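Local structure of RavO (Legionella pneumophila subsp. pneumophila, 6DM4) at residues A[37-42]-A[107-112]; A[13-18]-A[100-105]; A[30-35]-A[61-66]; A[44-49]-A[55-60]. The protein binds a phosphotyrosine peptide of human Shc1 through its SH2 domain, the part described here, and so probably recognises phosphorylated host proteins. One frame throughout, in Å; residues are numbered along the deposited sequence.

Overall arrangement
The SH2 domain is built round an antiparallel sheet with helices 25-34 and 101-119 on its two sides, and the four contacts sample both. Along the chain the segments run 13-18, 30-35, 37-42, 44-49, 55-60, 61-66, 100-105 and 107-112. Contacts 1 and 2 share helix 101-119, have centres about 10 Å apart and reach one sulfate. Contact 3 brings helix 25-34 onto strand 55-64; contact 4 sets the loop after strand 40-43 against an earlier part of strand 55-64. The centres of contacts 3 and 4 are about 20 Å apart. Strands 40-43 and 55-64 are neighbours, joining contacts 1, 3 and 4. The scaffold thus links these helices to the phosphotyrosine pocket, where Arg42, Ser44 and Ser45 bond the ligand.

Contact 1. Residues A[37-42]-A[107-112]. With SO4 (sulfate ion), chain H.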
loop_
_atom_site.group_PDB
_atom_site.type_symbol
_atom_site.label_atom_id
_atom_site.label_comp_id
_atom_site.label_asym_id
_atom_site.label_seq_id
_atom_site.Cartn_x
_atom_site.Cartn_y
_atom_site.Cartn_z
ATOM N N ALA A 37 -17.411 11.479 3.744
ATOM C CA ALA A 37 -16.657 10.407 4.385
ATOM C C ALA A 37 -16.317 10.772 5.825
ATOM O O ALA A 37 -16.122 11.942 6.161
ATOM C CB ALA A 37 -15.373 10.124 3.608
ATOM N N GLU A 38 -16.231 9.753 6.686
ATOM C CA GLU A 38 -15.922 10.025 8.087
ATOM C C GLU A 38 -14.455 10.390 8.271
ATOM O O GLU A 38 -14.123 11.230 9.113
ATOM C CB GLU A 38 -16.296 8.830 8.965
ATOM C CG GLU A 38 -17.790 8.705 9.249
ATOM C CD GLU A 38 -18.365 9.910 9.986
ATOM O OE1 GLU A 38 -17.670 10.477 10.859
ATOM O OE2 GLU A 38 -19.519 10.290 9.689
ATOM N N PHE A 39 -13.561 9.766 7.508
ATOM C CA PHE A 39 -12.156 10.148 7.547
ATOM C C PHE A 39 -11.478 9.637 6.290
ATOM O O PHE A 39 -12.016 8.789 5.576
ATOM C CB PHE A 39 -11.440 9.608 8.800
ATOM C CG PHE A 39 -11.263 8.109 8.814
ATOM C CD1 PHE A 39 -12.259 7.283 9.314
ATOM C CD2 PHE A 39 -10.091 7.530 8.348
ATOM C CE1 PHE A 39 -12.092 5.900 9.338
ATOM C CE2 PHE A 39 -9.918 6.144 8.364
ATOM C CZ PHE A 39 -10.921 5.332 8.859
ATOM N N ILE A 40 -10.289 10.172 6.023
ATOM C CA ILE A 40 -9.409 9.606 5.012
ATOM C C ILE A 40 -8.053 9.307 5.631
ATOM O O ILE A 40 -7.669 9.862 6.662
ATOM C CB ILE A 40 -9.233 10.528 3.794
ATOM C CG1 ILE A 40 -8.582 11.858 4.204
ATOM C CG2 ILE A 40 -10.561 10.719 3.117
ATOM C CD1 ILE A 40 -8.247 12.780 3.029
ATOM N N LEU A 41 -7.328 8.416 4.971
ATOM C CA LEU A 41 -5.911 8.204 5.205
ATOM C C LEU A 41 -5.142 8.672 3.977
ATOM O O LEU A 41 -5.659 8.651 2.854
ATOM C CB LEU A 41 -5.612 6.731 5.489
ATOM C CG LEU A 41 -6.295 6.176 6.739
ATOM C CD1 LEU A 41 -6.116 4.683 6.828
ATOM C CD2 LEU A 41 -5.729 6.844 7.971
ATOM N N ARG A 42 -3.910 9.117 4.195
ATOM C CA ARG A 42 -3.159 9.718 3.103
ATOM C C ARG A 42 -1.679 9.621 3.407
ATOM O O ARG A 42 -1.271 9.390 4.549
ATOM C CB ARG A 42 -3.552 11.186 2.882
ATOM C CG ARG A 42 -3.475 12.029 4.141
ATOM C CD ARG A 42 -3.928 13.452 3.890
ATOM N NE ARG A 42 -3.910 14.259 5.106
ATOM C CZ ARG A 42 -2.811 14.785 5.633
ATOM N NH1 ARG A 42 -1.636 14.587 5.046
ATOM N NH2 ARG A 42 -2.882 15.518 6.739
ATOM N N GLN A 107 -10.819 2.989 14.926
ATOM C CA GLN A 107 -11.194 3.319 16.298
ATOM C C GLN A 107 -10.425 4.529 16.813
ATOM O O GLN A 107 -11.004 5.400 17.468
ATOM C CB GLN A 107 -10.970 2.113 17.213
ATOM C CG GLN A 107 -11.928 0.972 16.946
ATOM C CD GLN A 107 -13.375 1.393 17.112
ATOM O OE1 GLN A 107 -13.731 2.049 18.090
ATOM N NE2 GLN A 107 -14.219 1.006 16.163
ATOM N N HIS A 108 -9.124 4.605 16.534
ATOM C CA HIS A 108 -8.325 5.730 17.017
ATOM C C HIS A 108 -8.786 7.040 16.395
ATOM O O HIS A 108 -8.807 8.082 17.062
ATOM C CB HIS A 108 -6.845 5.487 16.716
ATOM C CG HIS A 108 -5.914 6.415 17.433
ATOM N ND1 HIS A 108 -5.527 7.631 16.913
ATOM C CD2 HIS A 108 -5.275 6.295 18.621
ATOM C CE1 HIS A 108 -4.699 8.226 17.754
ATOM N NE2 HIS A 108 -4.530 7.435 18.799
ATOM N N ILE A 109 -9.164 7.006 15.115
ATOM C CA ILE A 109 -9.554 8.222 14.409
ATOM C C ILE A 109 -10.972 8.641 14.778
ATOM O O ILE A 109 -11.228 9.812 15.078
ATOM C CB ILE A 109 -9.406 8.022 12.888
ATOM C CG1 ILE A 109 -7.936 7.864 12.510
ATOM C CG2 ILE A 109 -10.002 9.206 12.130
ATOM C CD1 ILE A 109 -7.702 7.031 11.262
ATOM N N THR A 110 -11.924 7.703 14.736
ATOM C CA THR A 110 -13.317 8.083 14.952
ATOM C C THR A 110 -13.583 8.454 16.405
ATOM O O THR A 110 -14.376 9.363 16.673
ATOM C CB THR A 110 -14.261 6.965 14.509
ATOM O OG1 THR A 110 -13.988 5.779 15.253
ATOM C CG2 THR A 110 -14.096 6.680 13.018
ATOM N N GLN A 111 -12.931 7.777 17.353
ATOM C CA GLN A 111 -13.060 8.186 18.746
ATOM C C GLN A 111 -12.442 9.559 18.967
ATOM O O GLN A 111 -12.983 10.372 19.725
ATOM C CB GLN A 111 -12.415 7.146 19.668
ATOM C CG GLN A 111 -13.160 5.816 19.736
ATOM C CD GLN A 111 -12.587 4.871 20.788
ATOM O OE1 GLN A 111 -12.072 5.302 21.822
ATOM N NE2 GLN A 111 -12.681 3.570 20.525
ATOM N N ASN A 112 -11.314 9.842 18.304
ATOM C CA ASN A 112 -10.711 11.168 18.410
ATOM C C ASN A 112 -11.612 12.229 17.793
ATOM O O ASN A 112 -11.743 13.334 18.333
ATOM C CB ASN A 112 -9.336 11.176 17.742
ATOM C CG ASN A 112 -8.208 11.040 18.742
ATOM O OD1 ASN A 112 -8.175 11.739 19.748
ATOM N ND2 ASN A 112 -7.289 10.118 18.481
HETATM S S SO4 H . -16.787 6.414 5.662
HETATM O O1 SO4 H . -16.950 6.339 4.211
HETATM O O2 SO4 H . -17.750 7.364 6.215
HETATM O O3 SO4 H . -15.431 6.855 5.976
HETATM O O4 SO4 H . -17.028 5.101 6.251
#
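The phenyl ring of Phe39 has Ile109 over one face and the ring of His17, stacked on it, over the other. CG of Leu41 lies at the ring edge, in its plane, while the methyl CG2 of Thr110 approaches CD1 obliquely at 4.2 Å. The isoleucine crosses the phenylalanine at about a right angle, and its two methyl ends share the work. CG2 reaches the root of the ring, 3.6 Å from Phe39 CB, and CD1 lies 3.8 Å from Phe39 CE2. This spread follows from the branch at Ile109 CB, where CG1 is anti to the carbonyl carbon (chi1 -67°) and CG2 anti to the backbone N. The same CD1 also meets CD2 of Leu41 at 3.8 Å, so one side chain of helix 107-112 covers two residues of segment 37-42.

Ile40, between them, points away from the helix and packs on Tyr31 and Phe32 of helix 25-34. Upstream, the backbone N of Glu38 is shared between two oxygens of a sulfate, probably from the crystallisation liquor, 2.9 Å to its O2 and 3.1 Å to its O3; Arg16 holds the same ion. Thr110 turns its hydroxyl back to the carbonyl of Thr106, leaving its methyl for the ring.

Between segments 37-42 and 107-112, then, the contact is apolar, shape taking the place of directional bonds, whereas Glu38 N holds a sulfate in the crystal and the guanidinium of Arg42, after Leu41, bonds Ser61, Ser70 and the phosphotyrosine of the bound peptide.

Contact 2. Residues A[13-18]-A[100-105]. With SO4 (sulfate ion), chain H.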
loop_
_atom_site.group_PDB
_atom_site.type_symbol
_atom_site.label_atom_id
_atom_site.label_comp_id
_atom_site.label_asym_id
_atom_site.label_seq_id
_atom_site.Cartn_x
_atom_site.Cartn_y
_atom_site.Cartn_z
ATOM N N PHE A 13 -2.929 0.475 2.565
ATOM C CA PHE A 13 -3.003 1.033 1.220
ATOM C C PHE A 13 -4.102 0.405 0.373
ATOM O O PHE A 13 -4.529 1.021 -0.612
ATOM C CB PHE A 13 -1.656 0.884 0.514
ATOM C CG PHE A 13 -0.568 1.741 1.099
ATOM C CD1 PHE A 13 -0.877 2.893 1.804
ATOM C CD2 PHE A 13 0.766 1.396 0.942
ATOM C CE1 PHE A 13 0.126 3.683 2.343
ATOM C CE2 PHE A 13 1.775 2.182 1.478
ATOM C CZ PHE A 13 1.456 3.325 2.179
ATOM N N VAL A 14 -4.571 -0.799 0.711
ATOM C CA VAL A 14 -5.683 -1.381 -0.040
ATOM C C VAL A 14 -7.035 -0.891 0.451
ATOM O O VAL A 14 -8.048 -1.139 -0.215
ATOM C CB VAL A 14 -5.698 -2.925 -0.002
ATOM C CG1 VAL A 14 -4.345 -3.505 -0.392
ATOM C CG2 VAL A 14 -6.109 -3.420 1.377
ATOM N N ASP A 15 -7.086 -0.216 1.593
ATOM C CA ASP A 15 -8.360 0.154 2.186
ATOM C C ASP A 15 -8.954 1.350 1.449
ATOM O O ASP A 15 -8.233 2.238 0.986
ATOM C CB ASP A 15 -8.188 0.480 3.669
ATOM C CG ASP A 15 -9.510 0.704 4.376
ATOM O OD1 ASP A 15 -10.071 -0.272 4.913
ATOM O OD2 ASP A 15 -9.999 1.854 4.377
ATOM N N ARG A 16 -10.285 1.365 1.345
ATOM C CA ARG A 16 -10.956 2.426 0.597
ATOM C C ARG A 16 -10.755 3.800 1.218
ATOM O O ARG A 16 -10.878 4.810 0.513
ATOM C CB ARG A 16 -12.451 2.127 0.471
ATOM C CG ARG A 16 -13.198 2.046 1.790
ATOM C CD ARG A 16 -14.674 1.748 1.558
ATOM N NE ARG A 16 -15.453 1.819 2.789
ATOM C CZ ARG A 16 -15.967 2.942 3.280
ATOM N NH1 ARG A 16 -15.784 4.094 2.646
ATOM N NH2 ARG A 16 -16.663 2.914 4.409
ATOM N N HIS A 17 -10.447 3.869 2.516
ATOM C CA HIS A 17 -10.203 5.157 3.149
ATOM C C HIS A 17 -8.892 5.788 2.706
ATOM O O HIS A 17 -8.728 7.004 2.863
ATOM C CB HIS A 17 -10.201 5.024 4.673
ATOM C CG HIS A 17 -11.544 4.720 5.260
ATOM N ND1 HIS A 17 -11.997 3.433 5.451
ATOM C CD2 HIS A 17 -12.530 5.536 5.704
ATOM C CE1 HIS A 17 -13.204 3.468 5.987
ATOM N NE2 HIS A 17 -13.550 4.732 6.152
ATOM N N TYR A 18 -7.960 5.008 2.160
ATOM C CA TYR A 18 -6.680 5.565 1.739
ATOM C C TYR A 18 -6.818 6.275 0.397
ATOM O O TYR A 18 -7.270 5.680 -0.584
ATOM C CB TYR A 18 -5.607 4.482 1.643
ATOM C CG TYR A 18 -4.243 5.078 1.406
ATOM C CD1 TYR A 18 -3.554 5.701 2.440
ATOM C CD2 TYR A 18 -3.665 5.065 0.143
ATOM C CE1 TYR A 18 -2.314 6.273 2.230
ATOM C CE2 TYR A 18 -2.426 5.634 -0.075
ATOM C CZ TYR A 18 -1.758 6.239 0.971
ATOM O OH TYR A 18 -0.523 6.809 0.766
ATOM N N GLY A 100 -7.470 -6.159 13.215
ATOM C CA GLY A 100 -6.374 -5.758 12.360
ATOM C C GLY A 100 -6.122 -4.260 12.371
ATOM O O GLY A 100 -6.685 -3.495 13.164
ATOM N N VAL A 101 -5.249 -3.851 11.450
ATOM C CA VAL A 101 -4.698 -2.501 11.487
ATOM C C VAL A 101 -5.769 -1.472 11.150
ATOM O O VAL A 101 -5.908 -0.455 11.839
ATOM C CB VAL A 101 -3.491 -2.388 10.539
ATOM C CG1 VAL A 101 -3.007 -0.948 10.465
ATOM C CG2 VAL A 101 -2.374 -3.313 10.996
ATOM N N MET A 102 -6.534 -1.710 10.082
ATOM C CA MET A 102 -7.553 -0.733 9.706
ATOM C C MET A 102 -8.631 -0.640 10.776
ATOM O O MET A 102 -9.130 0.450 11.074
ATOM C CB MET A 102 -8.173 -1.086 8.354
ATOM C CG MET A 102 -7.472 -0.496 7.130
ATOM S SD MET A 102 -7.024 1.258 7.244
ATOM C CE MET A 102 -8.578 1.998 7.762
ATOM N N ALA A 103 -8.999 -1.777 11.374
ATOM C CA ALA A 103 -9.928 -1.743 12.499
ATOM C C ALA A 103 -9.369 -0.924 13.649
ATOM O O ALA A 103 -10.129 -0.268 14.372
ATOM C CB ALA A 103 -10.252 -3.160 12.971
ATOM N N THR A 104 -8.044 -0.929 13.816
ATOM C CA THR A 104 -7.417 -0.166 14.890
ATOM C C THR A 104 -7.430 1.324 14.581
ATOM O O THR A 104 -7.875 2.138 15.401
ATOM C CB THR A 104 -5.984 -0.651 15.111
ATOM O OG1 THR A 104 -5.993 -2.049 15.430
ATOM C CG2 THR A 104 -5.335 0.120 16.247
ATOM N N LEU A 105 -6.929 1.697 13.399
ATOM C CA LEU A 105 -6.906 3.099 12.998
ATOM C C LEU A 105 -8.305 3.697 13.005
ATOM O O LEU A 105 -8.497 4.832 13.458
ATOM C CB LEU A 105 -6.269 3.227 11.615
ATOM C CG LEU A 105 -4.748 3.079 11.586
ATOM C CD1 LEU A 105 -4.248 2.928 10.152
ATOM C CD2 LEU A 105 -4.090 4.267 12.280
HETATM S S SO4 H . -16.787 6.414 5.662
HETATM O O1 SO4 H . -16.950 6.339 4.211
HETATM O O2 SO4 H . -17.750 7.364 6.215
HETATM O O3 SO4 H . -15.431 6.855 5.976
HETATM O O4 SO4 H . -17.028 5.101 6.251
#
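Asp15 meets Met102 because its CG stands anti to the backbone N (chi1 -173°), while the methionine bends at both chi2 (-46°) and chi3 (-51°) and folds its thioether over one face of the carboxylate. Met102 CG comes to 3.4 Å from Asp15 OD1, and the methyl CE curls round to 3.7 Å from Asp15 OD2, towards the ring of His17.

At its edge the carboxylate is polar. His17 ND1 reaches the syn lone pair of Asp15 OD2 at 2.8 Å, and His17 N meets the same oxygen on the anti side, tilted out of the carboxylate plane. This grip fixes the rotation of the imidazole, whose NE2 makes a weak bond to O3 of the sulfate. If NE2 does donate, the ring may be an imidazolium, which carboxylate and sulfate would favour. Arg16 NH1 bonds sulfate O1 at 3.0 Å, and CE1 of His17 lies over the guanidinium face.

The arrangement is an Asx turn within a type I beta turn, Asp15 to Tyr18, joined to a His-carboxylate pair. Asp15 packs on the first turn of helix 101-119; the sulfate lies beyond His17 and Arg16, separate from the phosphotyrosine pocket at Arg42.

Contact 3. Residues A[30-35]-A[61-66]. With SO4 (sulfate ion), chain I.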
loop_
_atom_site.group_PDB
_atom_site.type_symbol
_atom_site.label_atom_id
_atom_site.label_comp_id
_atom_site.label_asym_id
_atom_site.label_seq_id
_atom_site.Cartn_x
_atom_site.Cartn_y
_atom_site.Cartn_z
ATOM N N GLN A 30 -10.155 20.535 -0.369
ATOM C CA GLN A 30 -11.014 20.332 -1.530
ATOM C C GLN A 30 -11.787 19.023 -1.423
ATOM O O GLN A 30 -12.963 18.959 -1.797
ATOM C CB GLN A 30 -10.177 20.367 -2.809
ATOM C CG GLN A 30 -10.995 20.254 -4.093
ATOM C CD GLN A 30 -11.980 21.396 -4.289
ATOM O OE1 GLN A 30 -11.703 22.547 -3.940
ATOM N NE2 GLN A 30 -13.137 21.078 -4.853
ATOM N N TYR A 31 -11.151 17.971 -0.900
ATOM C CA TYR A 31 -11.833 16.685 -0.780
ATOM C C TYR A 31 -13.059 16.791 0.123
ATOM O O TYR A 31 -14.161 16.377 -0.252
ATOM C CB TYR A 31 -10.870 15.615 -0.254
ATOM C CG TYR A 31 -11.575 14.296 -0.053
ATOM C CD1 TYR A 31 -11.848 13.464 -1.132
ATOM C CD2 TYR A 31 -12.017 13.905 1.202
ATOM C CE1 TYR A 31 -12.518 12.270 -0.961
ATOM C CE2 TYR A 31 -12.692 12.722 1.376
ATOM C CZ TYR A 31 -12.938 11.908 0.294
ATOM O OH TYR A 31 -13.611 10.723 0.467
ATOM N N PHE A 32 -12.888 17.355 1.318
ATOM C CA PHE A 32 -13.990 17.426 2.269
ATOM C C PHE A 32 -15.016 18.488 1.919
ATOM O O PHE A 32 -16.047 18.568 2.596
ATOM C CB PHE A 32 -13.426 17.652 3.668
ATOM C CG PHE A 32 -12.856 16.402 4.272
ATOM C CD1 PHE A 32 -11.506 16.304 4.562
ATOM C CD2 PHE A 32 -13.677 15.318 4.541
ATOM C CE1 PHE A 32 -10.977 15.129 5.117
ATOM C CE2 PHE A 32 -13.155 14.140 5.106
ATOM C CZ PHE A 32 -11.805 14.054 5.384
ATOM N N SER A 33 -14.770 19.290 0.883
ATOM C CA SER A 33 -15.785 20.231 0.430
ATOM C C SER A 33 -17.024 19.505 -0.075
ATOM O O SER A 33 -18.143 20.005 0.086
ATOM C CB SER A 33 -15.208 21.130 -0.663
ATOM O OG SER A 33 -16.206 21.964 -1.213
ATOM N N LYS A 34 -16.849 18.329 -0.677
ATOM C CA LYS A 34 -17.941 17.547 -1.244
ATOM C C LYS A 34 -18.160 16.207 -0.558
ATOM O O LYS A 34 -19.284 15.700 -0.558
ATOM C CB LYS A 34 -17.693 17.281 -2.739
ATOM C CG LYS A 34 -17.355 18.515 -3.563
ATOM C CD LYS A 34 -18.583 19.367 -3.812
ATOM C CE LYS A 34 -18.231 20.618 -4.601
ATOM N NZ LYS A 34 -19.309 21.637 -4.516
ATOM N N SER A 35 -17.119 15.615 0.012
ATOM C CA SER A 35 -17.235 14.273 0.562
ATOM C C SER A 35 -17.928 14.277 1.919
ATOM O O SER A 35 -17.743 15.186 2.735
ATOM C CB SER A 35 -15.853 13.639 0.686
ATOM O OG SER A 35 -15.915 12.382 1.347
ATOM N N SER A 61 -7.180 12.309 8.183
ATOM C CA SER A 61 -7.833 13.610 8.169
ATOM C C SER A 61 -9.333 13.408 8.296
ATOM O O SER A 61 -9.880 12.434 7.772
ATOM C CB SER A 61 -7.516 14.399 6.889
ATOM O OG SER A 61 -6.153 14.787 6.860
ATOM N N PHE A 62 -9.993 14.318 9.009
ATOM C CA PHE A 62 -11.444 14.310 9.093
ATOM C C PHE A 62 -11.917 15.742 9.284
ATOM O O PHE A 62 -11.122 16.655 9.517
ATOM C CB PHE A 62 -11.953 13.402 10.219
ATOM C CG PHE A 62 -11.379 13.720 11.569
ATOM C CD1 PHE A 62 -11.961 14.684 12.376
ATOM C CD2 PHE A 62 -10.261 13.046 12.036
ATOM C CE1 PHE A 62 -11.438 14.979 13.623
ATOM C CE2 PHE A 62 -9.733 13.341 13.281
ATOM C CZ PHE A 62 -10.322 14.307 14.072
ATOM N N GLN A 63 -13.226 15.934 9.174
ATOM C CA GLN A 63 -13.821 17.260 9.247
ATOM C C GLN A 63 -14.826 17.319 10.387
ATOM O O GLN A 63 -15.653 16.415 10.539
ATOM C CB GLN A 63 -14.501 17.629 7.926
ATOM C CG GLN A 63 -15.011 19.061 7.881
ATOM C CD GLN A 63 -15.515 19.453 6.506
ATOM O OE1 GLN A 63 -15.165 20.509 5.984
ATOM N NE2 GLN A 63 -16.350 18.605 5.918
ATOM N N ALA A 64 -14.741 18.378 11.182
ATOM C CA ALA A 64 -15.755 18.762 12.153
ATOM C C ALA A 64 -16.248 20.164 11.809
ATOM O O ALA A 64 -15.842 20.756 10.804
ATOM C CB ALA A 64 -15.205 18.699 13.580
ATOM N N SER A 65 -17.122 20.710 12.659
ATOM C CA SER A 65 -17.720 22.005 12.354
ATOM C C SER A 65 -16.710 23.145 12.415
ATOM O O SER A 65 -16.969 24.214 11.849
ATOM C CB SER A 65 -18.888 22.291 13.300
ATOM O OG SER A 65 -18.463 22.315 14.649
ATOM N N ASP A 66 -15.569 22.949 13.072
ATOM C CA ASP A 66 -14.538 23.976 13.134
ATOM C C ASP A 66 -13.443 23.779 12.094
ATOM O O ASP A 66 -12.463 24.530 12.095
ATOM C CB ASP A 66 -13.931 24.039 14.543
ATOM C CG ASP A 66 -12.966 22.902 14.823
ATOM O OD1 ASP A 66 -13.122 21.818 14.220
ATOM O OD2 ASP A 66 -12.055 23.094 15.656
HETATM S S SO4 I . -15.103 9.472 -2.542
HETATM O O1 SO4 I . -14.087 10.162 -3.333
HETATM O O2 SO4 I . -16.418 9.705 -3.131
HETATM O O3 SO4 I . -15.090 9.982 -1.175
HETATM O O4 SO4 I . -14.821 8.038 -2.529
HETATM O O HOH W 1 -18.036 20.337 3.849
#
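Phe32 is the tight part of this contact: its buried ring stands on strand 61-64 and meets three successive residues. CZ points at the strand and lies 3.5 Å from the carbonyl O of Ser61, which sits at the ring edge near its plane, and 3.7 Å from Phe62 CA. Alongside, the ring atom CE1 is 4.0 Å from Ser61 CB. Over one face comes CB of Gln63, 4.2 Å from Phe32 CG; CD2 of Tyr31 covers the opposite face, over its centre. Held in this way between its own helix and the strand, the ring is enclosed on both faces and at its tip. Ser61 keeps its hydroxyl for Ser70, and Phe62 turns its side chain the other way, onto Ile109 of helix 101-119.

The looser side begins at the amide of Gln63. Its chain runs out extended, with CG anti to the backbone N (chi1 -174°), antiparallel alongside Phe32, its amide plane turned 47° from the ring. This carries NE2 to the carbonyl O of Phe32, where it makes a weak bond of 3.3 Å. A water reinforces it, donating to Phe32 O at 2.9 Å and accepting from Gln63 NE2 at 3.2 Å. Phe32 O is therefore tied to the strand by a weak direct bond and a water bridge.

Helix and strand segments run 49° apart. Here the helix that precedes the first strand of the sheet packs across one face of it largely through Phe32, with Tyr31 beside it on Ile40, the helix-on-sheet layering of the SH2 fold.

Contact 4. Residues A[44-49]-A[55-60]; sequences SSANES and YVFIAA
Asn47 uses both ends of its amide on one residue of the strand, Phe57. The backbone N of Phe57 gives a nearly straight bond (171°) to Asn47 OD1 at 2.9 Å, and Asn47 ND2 returns one of 2.7 Å to the carbonyl O of Phe57. CG of the asparagine, anti to its own carbonyl carbon (chi1 -73°), swings the amide to the strand, and the paired bonds fix which way round it lies. Two weak bonds add to this: Ser44 N to Phe57 O at 3.4 Å, and Asn47 ND2 to the carbonyl O of Ser44 within the loop.

The amide thus takes the place of a further backbone partner just where the first strand leaves the sheet and becomes the phosphate-binding loop of the SH2 domain. In that loop OG of Ser44 accepts from Ala46 N at 3.1 Å, capping the short helical turn, and is bonded to the phosphotyrosine of the bound peptide, as is Ser45 OG.

Around this polar core the packing is close. The methyl of Ala46 sits over one face of the Phe57 ring, a CH-pi contact 3.7 Å from the centroid and 18° off its normal; Tyr55 CB covers the opposite face. Asn47 OD1 lies at the ring edge, 3.6 Å from Phe57 CD2. Ser44 CB rests 3.5 Å from Phe57 CB and, further along the strand, touches Ala59, whose methyl packs on the phosphotyrosine as well.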
loop_
_atom_site.group_PDB
_atom_site.type_symbol
_atom_site.label_atom_id
_atom_site.label_comp_id
_atom_site.label_asym_id
_atom_site.label_seq_id
_atom_site.Cartn_x
_atom_site.Cartn_y
_atom_site.Cartn_z
ATOM N N SER A 44 1.633 10.946 4.402
ATOM C CA SER A 44 1.946 12.064 5.283
ATOM C C SER A 44 3.092 12.910 4.744
ATOM O O SER A 44 4.012 12.407 4.090
ATOM C CB SER A 44 2.306 11.550 6.681
ATOM O OG SER A 44 2.946 12.550 7.459
ATOM N N SER A 45 3.043 14.208 5.062
ATOM C CA SER A 45 4.111 15.127 4.687
ATOM C C SER A 45 5.445 14.765 5.326
ATOM O O SER A 45 6.497 15.148 4.800
ATOM C CB SER A 45 3.733 16.555 5.081
ATOM O OG SER A 45 3.890 16.754 6.478
ATOM N N ALA A 46 5.430 14.043 6.449
ATOM C CA ALA A 46 6.668 13.724 7.151
ATOM C C ALA A 46 7.560 12.764 6.379
ATOM O O ALA A 46 8.733 12.619 6.738
ATOM C CB ALA A 46 6.357 13.134 8.527
ATOM N N ASN A 47 7.043 12.108 5.338
ATOM C CA ASN A 47 7.856 11.148 4.597
ATOM C C ASN A 47 8.976 11.840 3.828
ATOM O O ASN A 47 10.109 11.346 3.793
ATOM C CB ASN A 47 6.968 10.329 3.662
ATOM C CG ASN A 47 6.123 9.319 4.411
ATOM O OD1 ASN A 47 6.648 8.452 5.109
ATOM N ND2 ASN A 47 4.807 9.433 4.284
ATOM N N GLU A 48 8.683 12.985 3.212
ATOM C CA GLU A 48 9.690 13.784 2.527
ATOM C C GLU A 48 10.312 14.848 3.423
ATOM O O GLU A 48 11.345 15.419 3.059
ATOM C CB GLU A 48 9.074 14.460 1.296
ATOM C CG GLU A 48 9.614 13.965 -0.038
ATOM C CD GLU A 48 8.796 14.462 -1.218
ATOM O OE1 GLU A 48 7.673 13.952 -1.422
ATOM O OE2 GLU A 48 9.274 15.360 -1.943
ATOM N N SER A 49 9.723 15.107 4.591
ATOM C CA SER A 49 10.084 16.256 5.411
ATOM C C SER A 49 11.384 16.058 6.182
ATOM O O SER A 49 12.442 16.531 5.756
ATOM C CB SER A 49 8.947 16.578 6.384
ATOM O OG SER A 49 9.400 17.390 7.454
ATOM N N TYR A 55 10.444 5.617 10.313
ATOM C CA TYR A 55 9.037 5.290 10.156
ATOM C C TYR A 55 8.597 5.576 8.730
ATOM O O TYR A 55 9.168 6.425 8.043
ATOM C CB TYR A 55 8.143 6.098 11.107
ATOM C CG TYR A 55 8.467 5.949 12.571
ATOM C CD1 TYR A 55 9.389 6.784 13.186
ATOM C CD2 TYR A 55 7.835 4.989 13.343
ATOM C CE1 TYR A 55 9.686 6.655 14.529
ATOM C CE2 TYR A 55 8.125 4.849 14.690
ATOM C CZ TYR A 55 9.050 5.685 15.277
ATOM O OH TYR A 55 9.338 5.548 16.617
ATOM N N VAL A 56 7.571 4.859 8.296
ATOM C CA VAL A 56 6.736 5.301 7.185
ATOM C C VAL A 56 5.539 6.019 7.790
ATOM O O VAL A 56 4.873 5.481 8.683
ATOM C CB VAL A 56 6.295 4.118 6.308
ATOM C CG1 VAL A 56 5.279 4.572 5.264
ATOM C CG2 VAL A 56 7.503 3.482 5.637
ATOM N N PHE A 57 5.273 7.235 7.324
ATOM C CA PHE A 57 4.298 8.106 7.962
ATOM C C PHE A 57 2.993 8.110 7.173
ATOM O O PHE A 57 2.998 8.271 5.948
ATOM C CB PHE A 57 4.845 9.528 8.089
ATOM C CG PHE A 57 6.046 9.640 8.990
ATOM C CD1 PHE A 57 5.890 9.793 10.355
ATOM C CD2 PHE A 57 7.330 9.612 8.467
ATOM C CE1 PHE A 57 6.998 9.905 11.188
ATOM C CE2 PHE A 57 8.434 9.724 9.290
ATOM C CZ PHE A 57 8.268 9.868 10.652
ATOM N N ILE A 58 1.884 7.933 7.885
ATOM C CA ILE A 58 0.544 7.968 7.314
ATOM C C ILE A 58 -0.285 8.936 8.140
ATOM O O ILE A 58 -0.288 8.856 9.372
ATOM C CB ILE A 58 -0.118 6.577 7.308
ATOM C CG1 ILE A 58 0.792 5.545 6.638
ATOM C CG2 ILE A 58 -1.477 6.647 6.620
ATOM C CD1 ILE A 58 1.057 5.827 5.192
ATOM N N ALA A 59 -0.990 9.846 7.471
ATOM C CA ALA A 59 -1.848 10.788 8.167
ATOM C C ALA A 59 -3.310 10.421 7.966
ATOM O O ALA A 59 -3.705 9.918 6.912
ATOM C CB ALA A 59 -1.610 12.229 7.691
ATOM N N ALA A 60 -4.105 10.661 9.002
ATOM C CA ALA A 60 -5.554 10.655 8.889
ATOM C C ALA A 60 -6.062 12.091 8.868
ATOM O O ALA A 60 -5.450 12.985 9.453
ATOM C CB ALA A 60 -6.191 9.897 10.051
#